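PDB 3PZF: serpin 2 from Anopheles gambiae, which inhibits the clip-domain serine proteases CLIPB9, CLIPB10 and CLIPB4, and so keeps phenoloxidase activation and melanization in check in mosquito hemolymph. Local coordinates for residues 50-55 / 72-77; 56-61 / 313-318; 191-196 / 214-219. All blocks are in the same frame, centred on the assembly; numbering follows the deposited sequence.

Contact 1 (50-55 / 72-77); sequences ILLTLI and RELSSV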
ATOM      1  N   ILE A  50       5.409  -0.483   8.639  1.00 18.67           N
ATOM      2  CA  ILE A  50       5.065  -1.311   9.805  1.00 21.98           C
ATOM      3  C   ILE A  50       5.967  -2.576   9.879  1.00 18.11           C
ATOM      4  O   ILE A  50       6.444  -2.942  10.972  1.00 19.69           O
ATOM      5  CB  ILE A  50       3.574  -1.763   9.776  1.00 23.73           C
ATOM      6  CG1 ILE A  50       2.622  -0.561   9.911  1.00 24.43           C
ATOM      7  CG2 ILE A  50       3.293  -2.747  10.916  1.00 23.25           C
ATOM      8  CD1 ILE A  50       2.852   0.262  11.139  1.00 30.24           C
ATOM      9  N   LEU A  51       6.167  -3.243   8.750  1.00 19.64           N
ATOM     10  CA  LEU A  51       6.998  -4.463   8.706  1.00 19.95           C
ATOM     11  C   LEU A  51       8.419  -4.152   9.130  1.00 25.38           C
ATOM     12  O   LEU A  51       9.047  -4.884   9.904  1.00 21.23           O
ATOM     13  CB  LEU A  51       7.050  -5.048   7.277  1.00 19.23           C
ATOM     14  CG  LEU A  51       5.693  -5.407   6.699  1.00 25.52           C
ATOM     15  CD1 LEU A  51       5.828  -6.117   5.328  1.00 20.92           C
ATOM     16  CD2 LEU A  51       4.988  -6.295   7.711  1.00 27.81           C
ATOM     17  N   LEU A  52       8.941  -3.071   8.582  1.00 21.31           N
ATOM     18  CA  LEU A  52      10.292  -2.634   8.913  1.00 26.22           C
ATOM     19  C   LEU A  52      10.415  -2.259  10.378  1.00 25.24           C
ATOM     20  O   LEU A  52      11.429  -2.546  10.992  1.00 24.22           O
ATOM     21  CB  LEU A  52      10.711  -1.461   8.035  1.00 24.59           C
ATOM     22  CG  LEU A  52      10.821  -1.792   6.539  1.00 25.75           C
ATOM     23  CD1 LEU A  52      11.099  -0.505   5.747  1.00 26.25           C
ATOM     24  CD2 LEU A  52      11.921  -2.827   6.327  1.00 27.11           C
ATOM     25  N   THR A  53       9.379  -1.643  10.944  1.00 19.33           N
ATOM     26  CA  THR A  53       9.427  -1.255  12.348  1.00 21.22           C
ATOM     27  C   THR A  53       9.324  -2.509  13.218  1.00 22.92           C
ATOM     28  O   THR A  53      10.005  -2.603  14.230  1.00 25.43           O
ATOM     29  CB  THR A  53       8.343  -0.235  12.696  1.00 22.22           C
ATOM     30  OG1 THR A  53       8.484   0.899  11.824  1.00 22.55           O
ATOM     31  CG2 THR A  53       8.500   0.257  14.202  1.00 22.28           C
ATOM     32  N   LEU A  54       8.549  -3.514  12.806  1.00 20.00           N
ATOM     33  CA  LEU A  54       8.542  -4.779  13.603  1.00 18.10           C
ATOM     34  C   LEU A  54       9.919  -5.422  13.609  1.00 23.35           C
ATOM     35  O   LEU A  54      10.366  -5.976  14.615  1.00 21.55           O
ATOM     36  CB  LEU A  54       7.506  -5.748  13.057  1.00 17.63           C
ATOM     37  CG  LEU A  54       6.059  -5.377  13.438  1.00 23.48           C
ATOM     38  CD1 LEU A  54       5.096  -6.054  12.469  1.00 23.89           C
ATOM     39  CD2 LEU A  54       5.724  -5.757  14.914  1.00 21.92           C
ATOM     40  N   ILE A  55      10.601  -5.360  12.487  1.00 22.93           N
ATOM     41  CA  ILE A  55      11.922  -5.931  12.400  1.00 23.03           C
ATOM     42  C   ILE A  55      12.890  -5.124  13.245  1.00 23.65           C
ATOM     43  O   ILE A  55      13.750  -5.702  13.933  1.00 23.74           O
ATOM     44  CB  ILE A  55      12.400  -6.012  10.938  1.00 25.75           C
ATOM     45  CG1 ILE A  55      11.579  -7.080  10.202  1.00 21.31           C
ATOM     46  CG2 ILE A  55      13.886  -6.338  10.891  1.00 27.77           C
ATOM     47  CD1 ILE A  55      11.794  -7.123   8.663  1.00 22.48           C
ATOM     48  N   ARG A  72      20.645   1.761  11.900  1.00 55.73           N
ATOM     49  CA  ARG A  72      20.941   2.902  11.045  1.00 60.52           C
ATOM     50  C   ARG A  72      20.086   2.929   9.795  1.00 60.67           C
ATOM     51  O   ARG A  72      19.555   3.972   9.436  1.00 61.89           O
ATOM     52  CB  ARG A  72      22.422   2.895  10.649  1.00 71.98           C
ATOM     53  N   GLU A  73      19.953   1.783   9.129  1.00 61.57           N
ATOM     54  CA  GLU A  73      19.264   1.721   7.838  1.00 58.73           C
ATOM     55  C   GLU A  73      17.750   1.831   7.990  1.00 57.75           C
ATOM     56  O   GLU A  73      17.087   2.407   7.143  1.00 56.19           O
ATOM     57  CB  GLU A  73      19.611   0.424   7.086  1.00 53.80           C
ATOM     58  CG  GLU A  73      20.980   0.438   6.417  1.00 57.98           C
ATOM     59  CD  GLU A  73      21.406  -0.922   5.885  1.00 56.68           C
ATOM     60  OE1 GLU A  73      20.588  -1.871   5.904  1.00 42.89           O
ATOM     61  OE2 GLU A  73      22.569  -1.040   5.450  1.00 61.29           O
ATOM     62  N   LEU A  74      17.200   1.270   9.063  1.00 52.57           N
ATOM     63  CA  LEU A  74      15.756   1.314   9.265  1.00 50.15           C
ATOM     64  C   LEU A  74      15.330   2.728   9.689  1.00 60.21           C
ATOM     65  O   LEU A  74      14.242   2.922  10.228  1.00 46.76           O
ATOM     66  CB  LEU A  74      15.331   0.268  10.309  1.00 46.36           C
ATOM     67  CG  LEU A  74      15.663  -1.184   9.946  1.00 44.57           C
ATOM     68  CD1 LEU A  74      15.222  -2.202  11.008  1.00 48.05           C
ATOM     69  CD2 LEU A  74      15.025  -1.496   8.612  1.00 49.26           C
ATOM     70  N   SER A  75      16.182   3.712   9.396  1.00 87.50           N
ATOM     71  CA  SER A  75      16.113   5.047   9.997  1.00 95.42           C
ATOM     72  C   SER A  75      14.913   5.877   9.590  1.00 92.62           C
ATOM     73  O   SER A  75      14.188   6.378  10.447  1.00 98.55           O
ATOM     74  CB  SER A  75      17.357   5.849   9.626  1.00 99.97           C
ATOM     75  OG  SER A  75      17.310   6.237   8.262  1.00 97.63           O
ATOM     76  N   SER A  76      14.725   6.055   8.285  1.00 78.08           N
ATOM     77  CA  SER A  76      13.712   6.974   7.776  1.00 75.85           C
ATOM     78  C   SER A  76      12.299   6.462   8.031  1.00 69.99           C
ATOM     79  O   SER A  76      11.313   7.036   7.565  1.00 78.80           O
ATOM     80  CB  SER A  76      13.909   7.197   6.280  1.00 82.11           C
ATOM     81  OG  SER A  76      13.700   5.995   5.558  1.00 85.44           O
ATOM     82  N   VAL A  77      12.214   5.369   8.768  1.00 44.36           N
ATOM     83  CA  VAL A  77      10.952   4.766   9.114  1.00 40.21           C
ATOM     84  C   VAL A  77      10.697   4.877  10.614  1.00 36.92           C
ATOM     85  O   VAL A  77       9.558   4.825  11.065  1.00 45.70           O
ATOM     86  CB  VAL A  77      10.971   3.276   8.667  1.00 44.67           C
ATOM     87  CG1 VAL A  77      10.238   2.376   9.653  1.00 42.80           C
ATOM     88  CG2 VAL A  77      10.435   3.145   7.266  1.00 40.50           C
TER
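Leu52 meets both Leu74 and Val77, and its two methyl branches divide the work. CD2 touches CD2 of Leu74 at 4.1 Å, while CD1 lies 4.0 Å from CG2 of Val77. The chi1 of Leu52 (-65°) sets CG beside the backbone N, and from there its two methyls fork toward Leu74 and Val77. The two leucine side chains run obliquely past each other; Leu52 and Val77 cross at about a right angle. The other branch of Leu74 turns to the helix backbone: its CD1 rests 3.8 Å from Leu52 O. The same methyl reaches one turn along and meets CG2 of Ile55 at 4.3 Å.

The second kind of contact pairs an apolar branch with a hydroxyl. Thr53 OG1 is 3.2 Å from CG1 of Val77, close for an oxygen and a methyl. The chi1 of Val77, 143°, is not staggered, so the exact place of that methyl deserves caution. The hydroxyl has its polar partner in its own helix, as it is hydrogen-bonded to Lys49 O. No hydrogen bond joins the two segments.

All the touching residues are buried. Helix 45-58 is a buried helix of the serpin fold, with helices 69-73 and 83-98 packed round it. The contact lays one side of it against the chain just after helix 69-73. Val77 O is held by the hydroxyl of Tyr90 on helix 83-98, and Thr53 also touches that tyrosine. Ile305 reaches Leu52 from a loop. The other side of helix 45-58, through Leu54, packs on strand 105-115 and helix 122-132.

Contact 2 (56-61 / 313-318); sequences YEASDT and ASLPLL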
ATOM      1  N   TYR A  56      12.740  -3.799  13.220  1.00 22.01           N
ATOM      2  CA  TYR A  56      13.488  -2.918  14.121  1.00 24.35           C
ATOM      3  C   TYR A  56      13.285  -3.291  15.592  1.00 25.11           C
ATOM      4  O   TYR A  56      14.245  -3.419  16.335  1.00 26.67           O
ATOM      5  CB  TYR A  56      13.092  -1.456  13.860  1.00 22.78           C
ATOM      6  CG  TYR A  56      13.911  -0.435  14.623  1.00 27.45           C
ATOM      7  CD1 TYR A  56      15.200  -0.121  14.225  1.00 31.26           C
ATOM      8  CD2 TYR A  56      13.376   0.230  15.715  1.00 33.71           C
ATOM      9  CE1 TYR A  56      15.939   0.842  14.909  1.00 36.71           C
ATOM     10  CE2 TYR A  56      14.111   1.183  16.410  1.00 38.03           C
ATOM     11  CZ  TYR A  56      15.389   1.482  15.997  1.00 42.66           C
ATOM     12  OH  TYR A  56      16.131   2.429  16.671  1.00 48.09           O
ATOM     13  N   GLU A  57      12.035  -3.504  16.000  1.00 23.02           N
ATOM     14  CA  GLU A  57      11.707  -3.889  17.372  1.00 24.46           C
ATOM     15  C   GLU A  57      12.347  -5.233  17.751  1.00 22.95           C
ATOM     16  O   GLU A  57      12.723  -5.442  18.918  1.00 23.86           O
ATOM     17  CB  GLU A  57      10.178  -3.992  17.519  1.00 23.13           C
ATOM     18  CG  GLU A  57       9.459  -2.617  17.537  1.00 24.64           C
ATOM     19  CD  GLU A  57       9.250  -2.061  18.943  1.00 27.28           C
ATOM     20  OE1 GLU A  57       9.932  -2.525  19.924  1.00 29.90           O
ATOM     21  OE2 GLU A  57       8.396  -1.148  19.072  1.00 27.62           O
ATOM     22  N   ALA A  58      12.493  -6.113  16.768  1.00 22.34           N
ATOM     23  CA  ALA A  58      13.044  -7.461  17.029  1.00 23.77           C
ATOM     24  C   ALA A  58      14.554  -7.444  17.119  1.00 31.65           C
ATOM     25  O   ALA A  58      15.164  -8.378  17.630  1.00 25.84           O
ATOM     26  CB  ALA A  58      12.640  -8.414  15.923  1.00 22.73           C
ATOM     27  N   SER A  59      15.165  -6.391  16.595  1.00 31.99           N
ATOM     28  CA  SER A  59      16.615  -6.303  16.564  1.00 44.00           C
ATOM     29  C   SER A  59      17.222  -5.735  17.834  1.00 48.51           C
ATOM     30  O   SER A  59      16.693  -4.803  18.452  1.00 48.44           O
ATOM     31  CB  SER A  59      17.070  -5.435  15.397  1.00 55.69           C
ATOM     32  OG  SER A  59      18.423  -5.059  15.600  1.00 60.50           O
ATOM     33  N   ASP A  60      18.364  -6.298  18.202  1.00 55.49           N
ATOM     34  CA  ASP A  60      19.104  -5.872  19.381  1.00 68.95           C
ATOM     35  C   ASP A  60      19.450  -4.393  19.281  1.00 72.40           C
ATOM     36  O   ASP A  60      19.397  -3.645  20.263  1.00 70.97           O
ATOM     37  CB  ASP A  60      20.399  -6.672  19.473  1.00 68.79           C
ATOM     38  CG  ASP A  60      20.944  -6.718  20.871  1.00 75.71           C
ATOM     39  OD1 ASP A  60      20.136  -6.583  21.818  1.00 78.53           O
ATOM     40  OD2 ASP A  60      22.174  -6.889  21.019  1.00 78.30           O
ATOM     41  N   THR A  61      19.812  -4.005  18.066  1.00 92.00           N
ATOM     42  CA  THR A  61      20.236  -2.657  17.739  1.00 94.27           C
ATOM     43  C   THR A  61      19.326  -1.566  18.298  1.00 91.42           C
ATOM     44  O   THR A  61      19.793  -0.488  18.664  1.00106.10           O
ATOM     45  CB  THR A  61      20.276  -2.490  16.211  1.00 91.83           C
ATOM     46  OG1 THR A  61      21.205  -1.459  15.868  1.00101.00           O
ATOM     47  CG2 THR A  61      18.885  -2.148  15.655  1.00 88.10           C
ATOM     48  N   ALA A 313      22.538 -10.190  10.335  1.00 51.11           N
ATOM     49  CA  ALA A 313      21.231  -9.871  10.898  1.00 40.89           C
ATOM     50  C   ALA A 313      20.886 -10.844  12.022  1.00 36.29           C
ATOM     51  O   ALA A 313      21.263 -12.004  11.995  1.00 38.38           O
ATOM     52  CB  ALA A 313      20.146  -9.912   9.815  1.00 35.60           C
ATOM     53  N   SER A 314      20.146 -10.346  13.000  1.00 35.76           N
ATOM     54  CA  SER A 314      19.656 -11.161  14.088  1.00 37.20           C
ATOM     55  C   SER A 314      18.357 -10.565  14.577  1.00 30.94           C
ATOM     56  O   SER A 314      18.050  -9.394  14.325  1.00 32.38           O
ATOM     57  CB  SER A 314      20.668 -11.186  15.242  1.00 45.88           C
ATOM     58  OG  SER A 314      20.873  -9.862  15.706  1.00 42.72           O
ATOM     59  N   LEU A 315      17.588 -11.381  15.281  1.00 30.99           N
ATOM     60  CA  LEU A 315      16.293 -10.972  15.791  1.00 29.62           C
ATOM     61  C   LEU A 315      16.199 -11.355  17.277  1.00 28.83           C
ATOM     62  O   LEU A 315      15.240 -11.986  17.700  1.00 26.41           O
ATOM     63  CB  LEU A 315      15.191 -11.684  15.008  1.00 29.70           C
ATOM     64  CG  LEU A 315      15.059 -11.402  13.496  1.00 27.84           C
ATOM     65  CD1 LEU A 315      14.077 -12.425  12.927  1.00 27.83           C
ATOM     66  CD2 LEU A 315      14.598  -9.972  13.230  1.00 23.40           C
ATOM     67  N   PRO A 316      17.167 -10.922  18.072  1.00 27.89           N
ATOM     68  CA  PRO A 316      17.261 -11.424  19.459  1.00 29.54           C
ATOM     69  C   PRO A 316      16.109 -11.018  20.381  1.00 32.94           C
ATOM     70  O   PRO A 316      15.945 -11.639  21.444  1.00 32.99           O
ATOM     71  CB  PRO A 316      18.563 -10.801  19.966  1.00 34.89           C
ATOM     72  CG  PRO A 316      18.724  -9.551  19.117  1.00 35.89           C
ATOM     73  CD  PRO A 316      18.190  -9.912  17.766  1.00 31.52           C
ATOM     74  N   LEU A 317      15.357  -9.973  20.036  1.00 28.49           N
ATOM     75  CA  LEU A 317      14.243  -9.577  20.886  1.00 23.89           C
ATOM     76  C   LEU A 317      12.932 -10.246  20.442  1.00 24.65           C
ATOM     77  O   LEU A 317      11.918 -10.159  21.144  1.00 28.91           O
ATOM     78  CB  LEU A 317      14.105  -8.034  20.969  1.00 27.18           C
ATOM     79  CG  LEU A 317      15.350  -7.258  21.419  1.00 30.05           C
ATOM     80  CD1 LEU A 317      15.065  -5.748  21.527  1.00 29.81           C
ATOM     81  CD2 LEU A 317      15.895  -7.790  22.761  1.00 33.51           C
ATOM     82  N   LEU A 318      12.957 -10.946  19.300  1.00 25.54           N
ATOM     83  CA  LEU A 318      11.808 -11.718  18.832  1.00 27.22           C
ATOM     84  C   LEU A 318      12.030 -13.195  19.150  1.00 29.52           C
ATOM     85  O   LEU A 318      11.129 -13.859  19.605  1.00 27.47           O
ATOM     86  CB  LEU A 318      11.603 -11.560  17.309  1.00 20.82           C
ATOM     87  CG  LEU A 318      10.462 -12.285  16.580  1.00 20.56           C
ATOM     88  CD1 LEU A 318      10.188 -11.601  15.202  1.00 21.95           C
ATOM     89  CD2 LEU A 318      10.843 -13.775  16.380  1.00 27.14           C
TER
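Leu317 N donates a hydrogen bond to Ala58 O in the last turn of helix 45-58 (2.9 Å, 156° at the hydrogen), with the donor tilted 29° from the carbonyl plane. Leu317 CB sits near two carbonyl oxygens at once, 3.5 Å from Ala58 O and slightly farther from Glu57 O. CG lies near the same pair at longer range. CD1 ends beside the carbonyl oxygens of Glu57 (3.5 Å to O) and Ser59 (3.6 Å to O), which both lie on one side of it. CG is anti to the carbonyl carbon (chi1 -55°), which turns the chain along these carbonyls.

Ala58 O is therefore shared. Besides the amide of Leu317 it receives a CA-H...O contact from Leu315 CA at 3.4 Å. Pro316 N is also near, but has no hydrogen to give. Ala58 CB packs on Leu318 CB (3.6 Å) and on Leu315 CD2 (3.7 Å). Toward the solvent, the ring of Pro316 crosses Asp60, a poorly ordered residue, at about a right angle.

In this serpin fold, a loop far along the chain, before strand 332-341, thus closes on the C-terminal end of helix 45-58. Helix 122-132 backs the contact: Tyr124 touches both Ala58 and Leu318. On another side of the turn, Glu57 bonds Tyr132 of that helix and forms a salt bridge with Arg87 of helix 83-98.

Contact 3 (191-196 / 214-219); sequences YPFPEV and QYMEQN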
ATOM      1  N   TYR A 191     -19.256  10.398  -3.912  1.00 21.19           N
ATOM      2  CA  TYR A 191     -19.952  10.802  -5.144  1.00 26.76           C
ATOM      3  C   TYR A 191     -19.881   9.635  -6.145  1.00 27.40           C
ATOM      4  O   TYR A 191     -18.937   9.515  -6.901  1.00 25.77           O
ATOM      5  CB  TYR A 191     -19.316  12.055  -5.731  1.00 26.44           C
ATOM      6  CG  TYR A 191     -19.360  13.222  -4.757  1.00 25.28           C
ATOM      7  CD1 TYR A 191     -20.575  13.819  -4.440  1.00 35.24           C
ATOM      8  CD2 TYR A 191     -18.212  13.663  -4.118  1.00 25.87           C
ATOM      9  CE1 TYR A 191     -20.643  14.867  -3.535  1.00 46.52           C
ATOM     10  CE2 TYR A 191     -18.273  14.720  -3.203  1.00 32.59           C
ATOM     11  CZ  TYR A 191     -19.489  15.308  -2.927  1.00 40.43           C
ATOM     12  OH  TYR A 191     -19.553  16.335  -2.020  1.00 42.58           O
ATOM     13  N   PRO A 192     -20.877   8.759  -6.116  1.00 23.05           N
ATOM     14  CA  PRO A 192     -20.757   7.569  -6.983  1.00 25.88           C
ATOM     15  C   PRO A 192     -20.998   7.950  -8.446  1.00 22.06           C
ATOM     16  O   PRO A 192     -21.711   8.936  -8.708  1.00 28.15           O
ATOM     17  CB  PRO A 192     -21.887   6.657  -6.495  1.00 31.02           C
ATOM     18  CG  PRO A 192     -22.867   7.577  -5.807  1.00 31.47           C
ATOM     19  CD  PRO A 192     -22.032   8.684  -5.204  1.00 30.42           C
ATOM     20  N   PHE A 193     -20.415   7.193  -9.369  1.00 25.00           N
ATOM     21  CA  PHE A 193     -20.710   7.370 -10.804  1.00 25.22           C
ATOM     22  C   PHE A 193     -22.045   6.793 -11.212  1.00 27.63           C
ATOM     23  O   PHE A 193     -22.465   5.750 -10.699  1.00 27.44           O
ATOM     24  CB  PHE A 193     -19.633   6.667 -11.624  1.00 22.21           C
ATOM     25  CG  PHE A 193     -18.263   7.267 -11.453  1.00 22.13           C
ATOM     26  CD1 PHE A 193     -17.756   8.133 -12.420  1.00 26.03           C
ATOM     27  CD2 PHE A 193     -17.495   6.994 -10.331  1.00 20.23           C
ATOM     28  CE1 PHE A 193     -16.500   8.673 -12.298  1.00 25.42           C
ATOM     29  CE2 PHE A 193     -16.228   7.538 -10.193  1.00 25.11           C
ATOM     30  CZ  PHE A 193     -15.735   8.407 -11.175  1.00 24.11           C
ATOM     31  N   PRO A 194     -22.714   7.436 -12.184  1.00 25.03           N
ATOM     32  CA  PRO A 194     -23.882   6.787 -12.784  1.00 37.09           C
ATOM     33  C   PRO A 194     -23.457   5.438 -13.375  1.00 36.62           C
ATOM     34  O   PRO A 194     -22.334   5.321 -13.864  1.00 37.84           O
ATOM     35  CB  PRO A 194     -24.286   7.745 -13.906  1.00 41.12           C
ATOM     36  CG  PRO A 194     -23.630   9.035 -13.600  1.00 43.33           C
ATOM     37  CD  PRO A 194     -22.395   8.729 -12.822  1.00 30.33           C
ATOM     38  N   GLU A 195     -24.316   4.432 -13.303  1.00 30.56           N
ATOM     39  CA  GLU A 195     -24.001   3.137 -13.899  1.00 35.36           C
ATOM     40  C   GLU A 195     -24.490   3.113 -15.352  1.00 42.68           C
ATOM     41  O   GLU A 195     -25.660   3.373 -15.615  1.00 42.28           O
ATOM     42  CB  GLU A 195     -24.652   2.004 -13.094  1.00 47.61           C
ATOM     43  CG  GLU A 195     -23.999   1.757 -11.734  1.00 59.06           C
ATOM     44  CD  GLU A 195     -24.800   0.816 -10.837  1.00 70.42           C
ATOM     45  OE1 GLU A 195     -24.190   0.191  -9.942  1.00 68.51           O
ATOM     46  OE2 GLU A 195     -26.035   0.712 -11.013  1.00 70.84           O
ATOM     47  N   VAL A 196     -23.572   2.822 -16.274  1.00 36.89           N
ATOM     48  CA  VAL A 196     -23.893   2.686 -17.698  1.00 40.99           C
ATOM     49  C   VAL A 196     -23.555   1.270 -18.139  1.00 41.72           C
ATOM     50  O   VAL A 196     -22.444   0.793 -17.894  1.00 40.75           O
ATOM     51  CB  VAL A 196     -23.083   3.687 -18.550  1.00 47.92           C
ATOM     52  CG1 VAL A 196     -23.137   3.319 -20.027  1.00 52.40           C
ATOM     53  CG2 VAL A 196     -23.595   5.122 -18.324  1.00 54.87           C
ATOM     54  N   GLN A 214     -13.442  -0.767 -19.715  1.00 26.75           N
ATOM     55  CA  GLN A 214     -14.812  -0.364 -19.390  1.00 24.43           C
ATOM     56  C   GLN A 214     -14.736   0.881 -18.544  1.00 24.71           C
ATOM     57  O   GLN A 214     -14.061   0.878 -17.534  1.00 25.11           O
ATOM     58  CB  GLN A 214     -15.504  -1.433 -18.555  1.00 24.30           C
ATOM     59  CG  GLN A 214     -15.686  -2.750 -19.289  1.00 33.59           C
ATOM     60  CD  GLN A 214     -16.699  -3.618 -18.583  1.00 42.03           C
ATOM     61  OE1 GLN A 214     -17.901  -3.355 -18.640  1.00 60.37           O
ATOM     62  NE2 GLN A 214     -16.219  -4.618 -17.873  1.00 37.80           N
ATOM     63  N   TYR A 215     -15.459   1.928 -18.923  1.00 20.42           N
ATOM     64  CA  TYR A 215     -15.269   3.221 -18.262  1.00 19.51           C
ATOM     65  C   TYR A 215     -16.504   3.669 -17.482  1.00 26.04           C
ATOM     66  O   TYR A 215     -17.612   3.191 -17.711  1.00 25.88           O
ATOM     67  CB  TYR A 215     -14.925   4.276 -19.305  1.00 20.27           C
ATOM     68  CG  TYR A 215     -13.509   4.187 -19.868  1.00 22.39           C
ATOM     69  CD1 TYR A 215     -12.474   4.965 -19.334  1.00 22.11           C
ATOM     70  CD2 TYR A 215     -13.225   3.339 -20.965  1.00 22.97           C
ATOM     71  CE1 TYR A 215     -11.187   4.921 -19.859  1.00 18.75           C
ATOM     72  CE2 TYR A 215     -11.951   3.282 -21.507  1.00 28.18           C
ATOM     73  CZ  TYR A 215     -10.941   4.081 -20.966  1.00 23.83           C
ATOM     74  OH  TYR A 215      -9.674   4.011 -21.499  1.00 25.03           O
ATOM     75  N   MET A 216     -16.293   4.586 -16.547  1.00 22.57           N
ATOM     76  CA  MET A 216     -17.387   5.232 -15.829  1.00 23.90           C
ATOM     77  C   MET A 216     -17.119   6.728 -15.889  1.00 23.05           C
ATOM     78  O   MET A 216     -15.967   7.130 -15.952  1.00 22.71           O
ATOM     79  CB  MET A 216     -17.440   4.764 -14.377  1.00 25.65           C
ATOM     80  CG  MET A 216     -16.122   4.798 -13.685  1.00 20.82           C
ATOM     81  SD  MET A 216     -16.290   3.909 -12.105  1.00 24.29           S
ATOM     82  CE  MET A 216     -14.701   4.252 -11.416  1.00 24.48           C
ATOM     83  N   GLU A 217     -18.182   7.528 -15.938  1.00 23.61           N
ATOM     84  CA  GLU A 217     -18.082   8.977 -16.193  1.00 22.52           C
ATOM     85  C   GLU A 217     -19.056   9.705 -15.306  1.00 22.47           C
ATOM     86  O   GLU A 217     -20.191   9.250 -15.144  1.00 27.09           O
ATOM     87  CB  GLU A 217     -18.460   9.276 -17.655  1.00 22.88           C
ATOM     88  CG  GLU A 217     -17.629   8.512 -18.656  1.00 32.31           C
ATOM     89  CD  GLU A 217     -18.127   8.691 -20.086  1.00 36.06           C
ATOM     90  OE1 GLU A 217     -18.415   9.844 -20.497  1.00 32.45           O
ATOM     91  OE2 GLU A 217     -18.244   7.667 -20.785  1.00 31.40           O
ATOM     92  N   GLN A 218     -18.621  10.818 -14.706  1.00 21.97           N
ATOM     93  CA  GLN A 218     -19.576  11.723 -14.074  1.00 24.81           C
ATOM     94  C   GLN A 218     -19.117  13.164 -14.125  1.00 26.54           C
ATOM     95  O   GLN A 218     -17.947  13.429 -14.382  1.00 23.25           O
ATOM     96  CB  GLN A 218     -19.774  11.349 -12.597  1.00 25.37           C
ATOM     97  CG  GLN A 218     -18.585  11.676 -11.706  1.00 25.61           C
ATOM     98  CD  GLN A 218     -18.944  11.389 -10.262  1.00 28.81           C
ATOM     99  OE1 GLN A 218     -19.763  12.085  -9.701  1.00 28.25           O
ATOM    100  NE2 GLN A 218     -18.421  10.307  -9.706  1.00 22.48           N
ATOM    101  N   ASN A 219     -20.050  14.078 -13.849  1.00 24.52           N
ATOM    102  CA  ASN A 219     -19.742  15.476 -13.561  1.00 25.03           C
ATOM    103  C   ASN A 219     -19.843  15.685 -12.063  1.00 32.86           C
ATOM    104  O   ASN A 219     -20.841  15.302 -11.451  1.00 35.36           O
ATOM    105  CB  ASN A 219     -20.782  16.388 -14.198  1.00 34.11           C
ATOM    106  CG  ASN A 219     -20.750  16.332 -15.689  1.00 35.95           C
ATOM    107  OD1 ASN A 219     -19.728  16.666 -16.291  1.00 39.38           O
ATOM    108  ND2 ASN A 219     -21.867  15.916 -16.311  1.00 35.32           N
TER
HETATM  109  O   HOH W   1     -22.219  11.744  -7.644  1.00 38.08           O
HETATM  110  O   HOH W   2     -20.550   5.884 -15.745  1.00 28.70           O
HETATM  111  O   HOH W   3     -20.515   2.998 -15.943  1.00 36.64           O
HETATM  112  O   HOH W   4     -19.068   0.631 -17.715  1.00 38.86           O
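Phe193 stands with its ring between Met216 and Gln218 of strand 211-227. Met216 lies over one face: CG is 4.0 Å from the ring centroid and SD 4.1 Å, a CH-pi and a Met-aromatic contact together. Over the opposite face comes the amide of Gln218, with NE2 3.3 Å above the ring plane and near its centre. The amide stands steeply on the ring, the two planes 73° apart. Glu217 C meets the ring edge in plane. Met216 and Gln218 are two apart on the strand and point the same way, which leaves room for the ring between them. Both start with CG between backbone N and carbonyl carbon (chi1 48° for Met216, 72° for Gln218) and run on extended.

Gln218 is also held at its tip. NE2 donates a nearly straight bond to Tyr191 O at 3.0 Å. It approaches from above that carbonyl plane, although the oxygen lies in the amide plane. A water joins OE1 to Pro192 O. Pro194 crosses Gln218, and its CD lies 3.2 Å from Glu217 O. A second water accepts from Glu217 N at 2.9 Å and reaches Pro194 O.

The backbone of Phe193 bonds Glu343, next to the hinge region 344-348, which is required for binding the peptidase.

Because Tyr191 O can only accept, its bond shows which end of the Gln218 amide is nitrogen; the water at OE1 is consistent with this. One polar group thus both covers a buried aromatic face and links the loop to the strand.

Overall arrangement
Contacts 1 and 2 share helix 45-58, and they touch: Leu74 CD1 lies 3.6 Å from Tyr56 CA. Contact 3 sits on the opposite side of the chain's centre, its own centre about 41 Å from that of contact 1 and 50 Å from that of contact 2. Contact 1 is the core contact, mostly methyl against methyl, without a hydrogen bond across it. Contact 2, at the end of the same helix, is partly buried and adds a backbone bond. Contact 3 is also partly buried, but joins a loop to a strand near the hinge. There, aromatic, amide and water-mediated links replace the aliphatic packing of contact 1.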